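Local coordinates for BtGH115A (Bacteroides thetaiotaomicron, PDB 5BY3), which acts as a family GH115 4-O-methyl-alpha-glucuronidase with specificity for decorated arabinogalactans, at residues Gly25-Ser33 against Ala59-Val70; Glu36-Leu47 against Ser113-Ser124. All coordinates share one frame; numbering follows the deposited sequence.

In the fold
Both contacts belong to the N-terminal alpha/beta part of the chain, and their centres lie about 13 Å apart. Contact 1 joins strand 28-31 to its two neighbours in a mixed sheet; contact 2 pairs helix 38-55, which follows that strand, with helix 113-126. Leu44 touches both contacts: its CD1 lies 3.8 Å from Cys32 SG, and its CD2 lies 4.0 Å from Ile30 CG2. Ile120 CD1 adds a second touch, 4.1 Å from Val70 CG2. Leu404 and Asp436 mark the nickel site elsewhere in the chain, and none of the residues in either contact is among those two metal-site residues.

Contact 1. Residues Gly25-Ser33 against Ala59-Val70; sequences GQPVAIACS and AHIDTNTGNIIV
Ile30 reaches Ala59 and Ile68 because CG1 lies beside its own backbone N (chi1 -49°) and the chain then runs on extended (chi2 -173°). That carries CD1 to within 3.8 Å of Ala59 CB, and to 4.1 Å from Ile68 CD1, whose side chain runs alongside and points the same way. Ile61 takes the other course: a bent second torsion (chi2 -72°) folds its CD1 back to 3.9 Å from Ile30 CB. On this face Ile30 packs on Leu44 and Leu51 of helix 38-55, while Ile68 meets Phe20 of strand 20-23. Were Ile30 an alanine, Ala59 CB and Ile68 CD1 would probably lose their shared apolar partner, opening a gap beneath the helix. The reverse face carries Ala31, with Ile69 CD1 3.9 Å from Ala31 CB and Leu78 touching both residues.

The backbones are parallel on both flanks of strand 28-31. Towards 59-62, His60 N gives to Val28 O, and Ile30 N gives an almost straight bond to His60 O at 2.7 Å. Towards 68-70, Ala31 N donates to Ile68 O at 2.9 Å, and Val70 N answers into Ala31 O. Strand 28-31, helix 38-55 and strand 59-62 form a beta-alpha-beta unit, with 59-62 at the sheet's edge. There Pro27 CB lies 3.6 Å from His60 CE1. The loop beyond 62 turns on an Asx turn: Asp62 OD2 accepts from Asn64 N at 2.6 Å through its anti lone pair, and from Thr65 N above the carboxylate plane. Gly66 then passes so near strand 28-31 that a side chain would run into Ala31 N. The chemistry is thus divided: amides and carbonyls fix the alignment of the strands, hydrocarbon packs Ile30 against helix 38-55 and Ala31 against Leu78, and one carboxylate oxygen ties down the turn.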
loop_
_atom_site.group_PDB
_atom_site.type_symbol
_atom_site.label_atom_id
_atom_site.label_comp_id
_atom_site.label_asym_id
_atom_site.label_seq_id
_atom_site.Cartn_x
_atom_site.Cartn_y
_atom_site.Cartn_z
ATOM N N GLY A 25 25.892 3.525 -28.351
ATOM C CA GLY A 25 27.308 3.853 -28.458
ATOM C C GLY A 25 27.562 5.323 -28.757
ATOM O O GLY A 25 28.693 5.778 -28.600
ATOM N N GLN A 26 26.515 6.056 -29.158
ATOM C CA GLN A 26 26.614 7.450 -29.619
ATOM C C GLN A 26 26.045 8.452 -28.612
ATOM O O GLN A 26 25.027 8.148 -27.980
ATOM C CB GLN A 26 25.864 7.635 -30.948
ATOM C CG GLN A 26 26.749 7.499 -32.165
ATOM C CD GLN A 26 25.985 7.378 -33.458
ATOM O OE1 GLN A 26 24.953 8.037 -33.660
ATOM N NE2 GLN A 26 26.503 6.540 -34.368
ATOM N N PRO A 27 26.659 9.657 -28.491
ATOM C CA PRO A 27 26.125 10.628 -27.550
ATOM C C PRO A 27 24.812 11.230 -28.057
ATOM O O PRO A 27 24.431 11.033 -29.228
ATOM C CB PRO A 27 27.226 11.715 -27.478
ATOM C CG PRO A 27 28.330 11.271 -28.371
ATOM C CD PRO A 27 27.734 10.261 -29.302
ATOM N N VAL A 28 24.137 11.965 -27.183
ATOM C CA VAL A 28 22.871 12.588 -27.546
ATOM C C VAL A 28 22.752 13.951 -26.888
ATOM O O VAL A 28 23.046 14.074 -25.694
ATOM C CB VAL A 28 21.668 11.676 -27.197
ATOM C CG1 VAL A 28 21.712 11.208 -25.745
ATOM C CG2 VAL A 28 20.343 12.365 -27.519
ATOM N N ALA A 29 22.342 14.956 -27.674
ATOM C CA ALA A 29 22.202 16.345 -27.174
ATOM C C ALA A 29 20.782 16.629 -26.676
ATOM O O ALA A 29 19.766 16.327 -27.355
ATOM C CB ALA A 29 22.595 17.373 -28.240
ATOM N N ILE A 30 20.722 17.219 -25.487
ATOM C CA ILE A 30 19.463 17.498 -24.852
ATOM C C ILE A 30 19.318 18.998 -24.567
ATOM O O ILE A 30 20.143 19.568 -23.890
ATOM C CB ILE A 30 19.236 16.608 -23.602
ATOM C CG1 ILE A 30 19.527 15.105 -23.931
ATOM C CG2 ILE A 30 17.808 16.819 -23.120
ATOM C CD1 ILE A 30 19.189 14.061 -22.864
ATOM N N ALA A 31 18.261 19.608 -25.111
ATOM C CA ALA A 31 17.969 21.036 -24.988
ATOM C C ALA A 31 17.030 21.312 -23.806
ATOM O O ALA A 31 15.911 20.792 -23.760
ATOM C CB ALA A 31 17.347 21.522 -26.282
ATOM N N CYS A 32 17.490 22.119 -22.850
ATOM C CA CYS A 32 16.721 22.429 -21.641
ATOM C C CYS A 32 17.212 23.742 -21.094
ATOM O O CYS A 32 18.402 23.873 -20.792
ATOM C CB CYS A 32 16.917 21.358 -20.562
ATOM S SG CYS A 32 16.151 21.738 -18.956
ATOM N N SER A 33 16.288 24.692 -20.954
ATOM C CA SER A 33 16.592 26.017 -20.438
ATOM C C SER A 33 17.056 25.905 -18.992
ATOM O O SER A 33 16.579 25.037 -18.247
ATOM C CB SER A 33 15.367 26.926 -20.561
ATOM O OG SER A 33 15.416 27.991 -19.629
ATOM N N ALA A 59 24.701 11.783 -22.589
ATOM C CA ALA A 59 23.830 12.929 -22.763
ATOM C C ALA A 59 24.589 14.247 -22.563
ATOM O O ALA A 59 25.344 14.398 -21.590
ATOM C CB ALA A 59 22.673 12.824 -21.795
ATOM N N HIS A 60 24.405 15.169 -23.500
ATOM C CA HIS A 60 25.055 16.489 -23.486
ATOM C C HIS A 60 23.952 17.537 -23.371
ATOM O O HIS A 60 23.144 17.702 -24.298
ATOM C CB HIS A 60 25.873 16.744 -24.777
ATOM C CG HIS A 60 26.993 15.768 -25.017
ATOM N ND1 HIS A 60 27.654 15.686 -26.228
ATOM C CD2 HIS A 60 27.576 14.841 -24.210
ATOM C CE1 HIS A 60 28.593 14.757 -26.157
ATOM N NE2 HIS A 60 28.563 14.227 -24.943
ATOM N N ILE A 61 23.904 18.235 -22.242
ATOM C CA ILE A 61 22.892 19.285 -22.040
ATOM C C ILE A 61 23.360 20.623 -22.638
ATOM O O ILE A 61 24.222 21.294 -22.063
ATOM C CB ILE A 61 22.495 19.457 -20.536
ATOM C CG1 ILE A 61 22.251 18.094 -19.822
ATOM C CG2 ILE A 61 21.351 20.468 -20.358
ATOM C CD1 ILE A 61 20.989 17.326 -20.186
ATOM N N ASP A 62 22.807 20.978 -23.804
ATOM C CA ASP A 62 22.914 22.326 -24.352
ATOM C C ASP A 62 21.689 23.153 -23.873
ATOM O O ASP A 62 20.778 22.618 -23.225
ATOM C CB ASP A 62 23.055 22.265 -25.883
ATOM C CG ASP A 62 23.480 23.606 -26.508
ATOM O OD1 ASP A 62 24.684 23.807 -26.779
ATOM O OD2 ASP A 62 22.601 24.466 -26.741
ATOM N N THR A 63 21.685 24.454 -24.149
ATOM C CA THR A 63 20.562 25.320 -23.769
ATOM C C THR A 63 19.665 25.635 -24.971
ATOM O O THR A 63 18.524 26.071 -24.794
ATOM C CB THR A 63 21.050 26.628 -23.125
ATOM O OG1 THR A 63 21.879 27.333 -24.061
ATOM C CG2 THR A 63 21.849 26.344 -21.827
ATOM N N ASN A 64 20.184 25.388 -26.178
ATOM C CA ASN A 64 19.513 25.722 -27.440
ATOM C C ASN A 64 19.307 24.496 -28.321
ATOM O O ASN A 64 18.177 24.130 -28.603
ATOM C CB ASN A 64 20.307 26.789 -28.247
ATOM C CG ASN A 64 20.511 28.096 -27.491
ATOM O OD1 ASN A 64 21.644 28.558 -27.349
ATOM N ND2 ASN A 64 19.421 28.708 -27.017
ATOM N N THR A 65 20.407 23.877 -28.763
ATOM C CA THR A 65 20.361 22.785 -29.755
ATOM C C THR A 65 20.283 21.386 -29.118
ATOM O O THR A 65 21.090 21.035 -28.239
ATOM C CB THR A 65 21.561 22.848 -30.738
ATOM O OG1 THR A 65 21.776 24.207 -31.140
ATOM C CG2 THR A 65 21.338 21.950 -31.999
ATOM N N GLY A 66 19.309 20.600 -29.582
ATOM C CA GLY A 66 19.183 19.201 -29.191
ATOM C C GLY A 66 18.393 18.349 -30.158
ATOM O O GLY A 66 17.601 18.862 -30.950
ATOM N N ASN A 67 18.642 17.042 -30.107
ATOM C CA ASN A 67 17.728 16.049 -30.685
ATOM C C ASN A 67 16.558 15.624 -29.767
ATOM O O ASN A 67 15.550 15.129 -30.263
ATOM C CB ASN A 67 18.490 14.846 -31.252
ATOM C CG ASN A 67 18.655 14.934 -32.758
ATOM O OD1 ASN A 67 17.698 14.724 -33.512
ATOM N ND2 ASN A 67 19.870 15.245 -33.207
ATOM N N ILE A 68 16.718 15.818 -28.450
ATOM C CA ILE A 68 15.643 15.735 -27.464
ATOM C C ILE A 68 15.517 17.134 -26.884
ATOM O O ILE A 68 16.467 17.630 -26.277
ATOM C CB ILE A 68 15.930 14.760 -26.279
ATOM C CG1 ILE A 68 16.138 13.311 -26.744
ATOM C CG2 ILE A 68 14.826 14.838 -25.224
ATOM C CD1 ILE A 68 16.670 12.379 -25.664
ATOM N N ILE A 69 14.341 17.745 -27.055
ATOM C CA ILE A 69 14.034 19.074 -26.516
ATOM C C ILE A 69 13.067 18.905 -25.330
ATOM O O ILE A 69 12.076 18.159 -25.441
ATOM C CB ILE A 69 13.343 19.984 -27.579
ATOM C CG1 ILE A 69 13.918 19.822 -29.017
ATOM C CG2 ILE A 69 13.276 21.427 -27.090
ATOM C CD1 ILE A 69 15.194 20.589 -29.360
ATOM N N VAL A 70 13.330 19.592 -24.210
ATOM C CA VAL A 70 12.445 19.503 -23.044
ATOM C C VAL A 70 12.120 20.860 -22.432
ATOM O O VAL A 70 13.009 21.703 -22.267
ATOM C CB VAL A 70 12.953 18.521 -21.943
ATOM C CG1 VAL A 70 13.660 17.307 -22.533
ATOM C CG2 VAL A 70 13.870 19.202 -20.949
#

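Contact 2. Residues Glu36-Leu47 against Ser113-Ser124; sequences EAPVVRTSLDLL and SHGTAYGILEIS
Leu47 packs obliquely across Ile120, and its side chain can be followed outward from the helix. CB already rests 3.8 Å from Ile120 CG2. CG stands anti to the backbone N (chi1 178°), and the second torsion (chi2 71°) then spreads the branches: CD2 goes back against the same Ile120 methyl, while CD1 reaches on to the next turn, 3.7 Å from Ser124 N and also against Ile123 CG2. Ser124 turns its hydroxyl elsewhere, to Asp50, and Ile123 also packs on Leu106 and Val108 of strand 106-110, joining the helix to the sheet.

The two helices run nearly parallel, 7° apart, with axes 8.3 Å from each other, and they mesh by knobs-into-holes packing in both directions. Ile120 is the knob from 113-124, sitting among Val40, Ser43, Leu44 and Leu47, with its CD1 3.8 Å from Leu44 CG and the two side chains crossing at about a right angle. Val40 is the knob from 36-47, set among Ser113, Thr116, Ala117 and Ile120; its CG2 lies 3.5 Å from Ser113 O, and its CG1 meets Thr116 CG2.

The short spacing is consistent with the small side chains of Ser43 and Ala117 facing each other. Ser43 OG comes within 3.3 Å of Ala117 CB, and its own polarity is met inside its helix by a bond to Val39 O at 2.6 Å, a carbonyl that also takes Ser43 N. Leu121 reaches over to Leu46 with CD2, and beyond both lies helix 193-205. Near the other end, Val39 puts CG1 over one face of the His114 ring, 4.2 Å above its plane and offset toward the rim. His114 NE2 is hydrogen-bonded to Gly236 O, and Tyr118 OH lies at the ring's edge, whereas Glu36 and Thr116 both turn their polar ends to Thr72 OG1.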
loop_
_atom_site.group_PDB
_atom_site.type_symbol
_atom_site.label_atom_id
_atom_site.label_comp_id
_atom_site.label_asym_id
_atom_site.label_seq_id
_atom_site.Cartn_x
_atom_site.Cartn_y
_atom_site.Cartn_z
ATOM N N GLU A 36 14.665 26.236 -15.534
ATOM C CA GLU A 36 13.695 25.224 -15.139
ATOM C C GLU A 36 13.890 24.738 -13.717
ATOM O O GLU A 36 15.015 24.709 -13.224
ATOM C CB GLU A 36 13.740 24.055 -16.090
ATOM C CG GLU A 36 12.337 23.608 -16.440
ATOM C CD GLU A 36 11.922 23.895 -17.876
ATOM O OE1 GLU A 36 12.696 24.422 -18.717
ATOM O OE2 GLU A 36 10.774 23.554 -18.164
ATOM N N ALA A 37 12.783 24.363 -13.072
ATOM C CA ALA A 37 12.799 23.969 -11.662
ATOM C C ALA A 37 13.782 22.801 -11.366
ATOM O O ALA A 37 14.068 21.992 -12.258
ATOM C CB ALA A 37 11.402 23.642 -11.200
ATOM N N PRO A 38 14.333 22.740 -10.144
ATOM C CA PRO A 38 15.302 21.672 -9.781
ATOM C C PRO A 38 14.878 20.249 -10.192
ATOM O O PRO A 38 15.698 19.461 -10.717
ATOM C CB PRO A 38 15.398 21.785 -8.254
ATOM C CG PRO A 38 14.667 23.082 -7.878
ATOM C CD PRO A 38 14.343 23.823 -9.143
ATOM N N VAL A 39 13.589 19.967 -10.012
ATOM C CA VAL A 39 13.016 18.666 -10.271
ATOM C C VAL A 39 13.214 18.315 -11.734
ATOM O O VAL A 39 13.433 17.132 -12.058
ATOM C CB VAL A 39 11.540 18.586 -9.791
ATOM C CG1 VAL A 39 10.653 19.631 -10.478
ATOM C CG2 VAL A 39 10.975 17.178 -9.924
ATOM N N VAL A 40 13.201 19.327 -12.611
ATOM C CA VAL A 40 13.423 19.071 -14.032
ATOM C C VAL A 40 14.880 18.638 -14.241
ATOM O O VAL A 40 15.146 17.641 -14.897
ATOM C CB VAL A 40 13.006 20.267 -14.947
ATOM C CG1 VAL A 40 13.332 20.003 -16.420
ATOM C CG2 VAL A 40 11.522 20.530 -14.815
ATOM N N ARG A 41 15.809 19.362 -13.634
ATOM C CA ARG A 41 17.226 19.059 -13.801
ATOM C C ARG A 41 17.605 17.720 -13.169
ATOM O O ARG A 41 18.367 16.971 -13.749
ATOM C CB ARG A 41 18.115 20.219 -13.315
ATOM C CG ARG A 41 18.572 21.174 -14.439
ATOM C CD ARG A 41 18.800 22.616 -13.965
ATOM N NE ARG A 41 19.319 22.696 -12.584
ATOM C CZ ARG A 41 18.691 23.262 -11.545
ATOM N NH1 ARG A 41 17.497 23.848 -11.686
ATOM N NH2 ARG A 41 19.271 23.252 -10.347
ATOM N N THR A 42 17.001 17.404 -12.033
ATOM C CA THR A 42 17.215 16.129 -11.337
ATOM C C THR A 42 16.832 14.925 -12.198
ATOM O O THR A 42 17.552 13.940 -12.202
ATOM C CB THR A 42 16.422 16.086 -10.032
ATOM O OG1 THR A 42 16.742 17.237 -9.258
ATOM C CG2 THR A 42 16.793 14.874 -9.243
ATOM N N SER A 43 15.714 15.044 -12.922
ATOM C CA SER A 43 15.144 13.995 -13.777
ATOM C C SER A 43 15.932 13.805 -15.054
ATOM O O SER A 43 16.054 12.683 -15.581
ATOM C CB SER A 43 13.693 14.339 -14.149
ATOM O OG SER A 43 12.975 14.720 -12.984
ATOM N N LEU A 44 16.429 14.923 -15.564
ATOM C CA LEU A 44 17.398 14.898 -16.614
ATOM C C LEU A 44 18.619 14.046 -16.250
ATOM O O LEU A 44 18.986 13.173 -17.021
ATOM C CB LEU A 44 17.788 16.312 -17.011
ATOM C CG LEU A 44 16.885 16.836 -18.124
ATOM C CD1 LEU A 44 17.374 18.212 -18.542
ATOM C CD2 LEU A 44 16.883 15.906 -19.315
ATOM N N ASP A 45 19.206 14.282 -15.074
ATOM C CA ASP A 45 20.313 13.450 -14.579
ATOM C C ASP A 45 19.947 11.956 -14.587
ATOM O O ASP A 45 20.733 11.110 -15.071
ATOM C CB ASP A 45 20.769 13.894 -13.174
ATOM C CG ASP A 45 21.576 15.194 -13.176
ATOM O OD1 ASP A 45 21.836 15.790 -14.249
ATOM O OD2 ASP A 45 21.964 15.628 -12.074
ATOM N N LEU A 46 18.743 11.655 -14.091
ATOM C CA LEU A 46 18.243 10.295 -14.026
ATOM C C LEU A 46 18.109 9.697 -15.410
ATOM O O LEU A 46 18.437 8.550 -15.589
ATOM C CB LEU A 46 16.890 10.229 -13.331
ATOM C CG LEU A 46 16.863 9.853 -11.861
ATOM C CD1 LEU A 46 15.412 9.741 -11.405
ATOM C CD2 LEU A 46 17.649 8.568 -11.591
ATOM N N LEU A 47 17.661 10.480 -16.389
ATOM C CA LEU A 47 17.536 9.965 -17.762
ATOM C C LEU A 47 18.900 9.675 -18.382
ATOM O O LEU A 47 19.080 8.674 -19.088
ATOM C CB LEU A 47 16.705 10.900 -18.653
ATOM C CG LEU A 47 16.536 10.522 -20.123
ATOM C CD1 LEU A 47 15.645 9.321 -20.354
ATOM C CD2 LEU A 47 15.971 11.688 -20.890
ATOM N N SER A 113 6.219 22.159 -13.792
ATOM C CA SER A 113 7.568 21.608 -13.575
ATOM C C SER A 113 7.538 20.091 -13.319
ATOM O O SER A 113 8.353 19.346 -13.873
ATOM C CB SER A 113 8.247 22.310 -12.405
ATOM O OG SER A 113 8.118 23.709 -12.517
ATOM N N HIS A 114 6.604 19.638 -12.487
ATOM C CA HIS A 114 6.472 18.213 -12.238
ATOM C C HIS A 114 6.107 17.457 -13.504
ATOM O O HIS A 114 6.713 16.428 -13.827
ATOM C CB HIS A 114 5.541 17.953 -11.060
ATOM C CG HIS A 114 6.224 18.149 -9.745
ATOM N ND1 HIS A 114 6.528 19.396 -9.250
ATOM C CD2 HIS A 114 6.740 17.261 -8.863
ATOM C CE1 HIS A 114 7.175 19.273 -8.104
ATOM N NE2 HIS A 114 7.306 17.986 -7.838
ATOM N N GLY A 115 5.204 18.047 -14.280
ATOM C CA GLY A 115 4.836 17.509 -15.582
ATOM C C GLY A 115 6.014 17.323 -16.506
ATOM O O GLY A 115 6.127 16.308 -17.184
ATOM N N THR A 116 6.887 18.310 -16.560
ATOM C CA THR A 116 8.078 18.212 -17.372
ATOM C C THR A 116 8.942 17.034 -16.875
ATOM O O THR A 116 9.358 16.211 -17.683
ATOM C CB THR A 116 8.835 19.550 -17.346
ATOM O OG1 THR A 116 7.933 20.578 -17.753
ATOM C CG2 THR A 116 10.055 19.539 -18.285
ATOM N N ALA A 117 9.161 16.949 -15.551
ATOM C CA ALA A 117 9.926 15.860 -14.937
ATOM C C ALA A 117 9.376 14.486 -15.333
ATOM O O ALA A 117 10.147 13.580 -15.716
ATOM C CB ALA A 117 9.945 16.004 -13.422
ATOM N N TYR A 118 8.042 14.349 -15.271
ATOM C CA TYR A 118 7.392 13.061 -15.494
ATOM C C TYR A 118 7.484 12.640 -16.953
ATOM O O TYR A 118 7.640 11.426 -17.250
ATOM C CB TYR A 118 5.958 13.092 -14.979
ATOM C CG TYR A 118 5.857 13.283 -13.488
ATOM C CD1 TYR A 118 6.795 12.683 -12.633
ATOM C CD2 TYR A 118 4.814 14.035 -12.910
ATOM C CE1 TYR A 118 6.719 12.815 -11.269
ATOM C CE2 TYR A 118 4.735 14.175 -11.515
ATOM C CZ TYR A 118 5.700 13.569 -10.701
ATOM O OH TYR A 118 5.699 13.663 -9.308
ATOM N N GLY A 119 7.416 13.644 -17.850
ATOM C CA GLY A 119 7.676 13.456 -19.307
ATOM C C GLY A 119 9.033 12.861 -19.659
ATOM O O GLY A 119 9.124 11.925 -20.453
ATOM N N ILE A 120 10.077 13.435 -19.056
ATOM C CA ILE A 120 11.468 12.959 -19.130
ATOM C C ILE A 120 11.634 11.511 -18.655
ATOM O O ILE A 120 12.287 10.688 -19.320
ATOM C CB ILE A 120 12.387 13.885 -18.303
ATOM C CG1 ILE A 120 12.339 15.308 -18.892
ATOM C CG2 ILE A 120 13.802 13.303 -18.239
ATOM C CD1 ILE A 120 13.072 16.377 -18.109
ATOM N N LEU A 121 11.039 11.218 -17.505
ATOM C CA LEU A 121 11.057 9.889 -16.916
ATOM C C LEU A 121 10.181 8.887 -17.644
ATOM O O LEU A 121 10.310 7.709 -17.433
ATOM C CB LEU A 121 10.720 9.969 -15.429
ATOM C CG LEU A 121 11.885 10.606 -14.627
ATOM C CD1 LEU A 121 11.536 10.825 -13.176
ATOM C CD2 LEU A 121 13.179 9.813 -14.700
ATOM N N GLU A 122 9.322 9.355 -18.537
ATOM C CA GLU A 122 8.530 8.472 -19.388
ATOM C C GLU A 122 9.427 7.863 -20.448
ATOM O O GLU A 122 9.217 6.715 -20.890
ATOM C CB GLU A 122 7.399 9.265 -20.058
ATOM C CG GLU A 122 6.456 8.496 -20.966
ATOM C CD GLU A 122 5.873 7.225 -20.349
ATOM O OE1 GLU A 122 5.450 7.213 -19.154
ATOM O OE2 GLU A 122 5.811 6.231 -21.102
ATOM N N ILE A 123 10.415 8.652 -20.859
ATOM C CA ILE A 123 11.365 8.267 -21.899
ATOM C C ILE A 123 12.220 7.184 -21.298
ATOM O O ILE A 123 12.550 6.221 -21.971
ATOM C CB ILE A 123 12.232 9.455 -22.347
ATOM C CG1 ILE A 123 11.315 10.545 -22.925
ATOM C CG2 ILE A 123 13.342 9.016 -23.316
ATOM C CD1 ILE A 123 12.075 11.745 -23.439
ATOM N N SER A 124 12.499 7.327 -20.001
ATOM C CA SER A 124 13.251 6.341 -19.263
ATOM C C SER A 124 12.479 4.994 -19.141
ATOM O O SER A 124 13.078 3.925 -19.325
ATOM C CB SER A 124 13.707 6.957 -17.960
ATOM O OG SER A 124 13.761 5.987 -16.944
#